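Side-chain contact in kojibiose phosphorylase (Gut metagenome, PDB 6W0P), which is a phosphorylase of glycoside hydrolase family 65, built from an N-terminal beta-sandwich domain, a helical catalytic domain and a small C-terminal beta domain: residues I631-K634 against D640-N643. Sequence-based numbering, arbitrary orientation.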
loop_
_atom_site.group_PDB
_atom_site.type_symbol
_atom_site.label_atom_id
_atom_site.label_comp_id
_atom_site.label_asym_id
_atom_site.label_seq_id
_atom_site.Cartn_x
_atom_site.Cartn_y
_atom_site.Cartn_z
ATOM N N ILE A 631 -19.399 22.117 19.763
ATOM C CA ILE A 631 -19.502 21.395 21.061
ATOM C C ILE A 631 -19.065 22.356 22.176
ATOM O O ILE A 631 -19.751 22.384 23.188
ATOM C CB ILE A 631 -18.722 20.073 21.042
ATOM C CG1 ILE A 631 -19.386 19.076 20.092
ATOM C CG2 ILE A 631 -18.576 19.496 22.448
ATOM C CD1 ILE A 631 -18.530 17.834 19.808
ATOM N N ALA A 632 -17.975 23.103 22.002
ATOM C CA ALA A 632 -17.492 24.093 22.996
ATOM C C ALA A 632 -18.625 25.062 23.330
ATOM O O ALA A 632 -18.883 25.247 24.516
ATOM C CB ALA A 632 -16.287 24.850 22.497
ATOM N N SER A 633 -19.290 25.636 22.326
ATOM C CA SER A 633 -20.438 26.560 22.530
ATOM C C SER A 633 -21.505 25.873 23.402
ATOM O O SER A 633 -21.933 26.458 24.384
ATOM C CB SER A 633 -21.032 27.027 21.219
ATOM O OG SER A 633 -20.299 28.108 20.675
ATOM N N LYS A 634 -21.905 24.652 23.026
ATOM C CA LYS A 634 -22.969 23.850 23.686
ATOM C C LYS A 634 -22.657 23.680 25.177
ATOM O O LYS A 634 -23.634 23.655 25.963
ATOM C CB LYS A 634 -23.084 22.491 22.994
ATOM C CG LYS A 634 -24.270 21.626 23.396
ATOM C CD LYS A 634 -25.603 22.119 22.907
ATOM C CE LYS A 634 -25.736 22.128 21.389
ATOM N NZ LYS A 634 -26.969 22.841 20.937
ATOM N N ASP A 640 -12.751 28.827 23.807
ATOM C CA ASP A 640 -12.563 27.707 22.853
ATOM C C ASP A 640 -13.513 27.848 21.651
ATOM O O ASP A 640 -13.066 27.656 20.511
ATOM C CB ASP A 640 -12.842 26.378 23.543
ATOM C CG ASP A 640 -11.774 25.941 24.517
ATOM O OD1 ASP A 640 -10.890 26.749 24.798
ATOM O OD2 ASP A 640 -11.861 24.778 24.982
ATOM N N ALA A 641 -14.801 28.117 21.878
ATOM C CA ALA A 641 -15.778 28.231 20.765
ATOM C C ALA A 641 -15.270 29.291 19.782
ATOM O O ALA A 641 -15.303 29.036 18.573
ATOM C CB ALA A 641 -17.170 28.555 21.248
ATOM N N ASN A 642 -14.814 30.432 20.294
ATOM C CA ASN A 642 -14.413 31.603 19.472
ATOM C C ASN A 642 -13.063 31.315 18.790
ATOM O O ASN A 642 -12.926 31.627 17.587
ATOM C CB ASN A 642 -14.429 32.886 20.308
ATOM C CG ASN A 642 -15.814 33.487 20.398
ATOM O OD1 ASN A 642 -16.112 34.427 19.679
ATOM N ND2 ASN A 642 -16.690 32.932 21.230
ATOM N N ASN A 643 -12.110 30.722 19.514
ATOM C CA ASN A 643 -10.782 30.333 18.961
ATOM C C ASN A 643 -10.957 29.354 17.781
ATOM O O ASN A 643 -10.339 29.595 16.713
ATOM C CB ASN A 643 -9.845 29.769 20.041
ATOM C CG ASN A 643 -9.298 30.840 20.951
ATOM O OD1 ASN A 643 -9.389 32.024 20.634
ATOM N ND2 ASN A 643 -8.756 30.436 22.095
#
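A632 and A641 meet methyl to methyl, CB to CB at 4.0 Å, and illustrate how alanine lets two helices come close: the CA atoms of A632 and A641 are 5.0 Å apart. The CB of A632 lies against the backbone of the partner helix, 3.6 Å from A641 N, and also touches D640 CB. The methyl of A641 sits between A632 and S633, its CB 3.8 Å from S633 N.

The polar groups beside this seam do not bond across it. S633 turns its hydroxyl anti to its own carbonyl carbon (chi1 -82°), which sets OG 3.2 Å from A641 CB in a close oxygen-to-methyl contact. Of the D640 side chain, CB makes the contact; the carboxylate oxygen OD2 is hydrogen-bonded to the hydroxyl of Y610. On the backbone side, A641 O accepts a hydrogen bond from the side chain of S629.

The contact joins the end of helix 624-634 to helix 638-645 across a short connection in the family 65 catalytic region. Helix 603-613 flanks it, with Y610 touching A632, and N642 OD1 ties the second helix to K698 N, in the loop preceding strand 702-709.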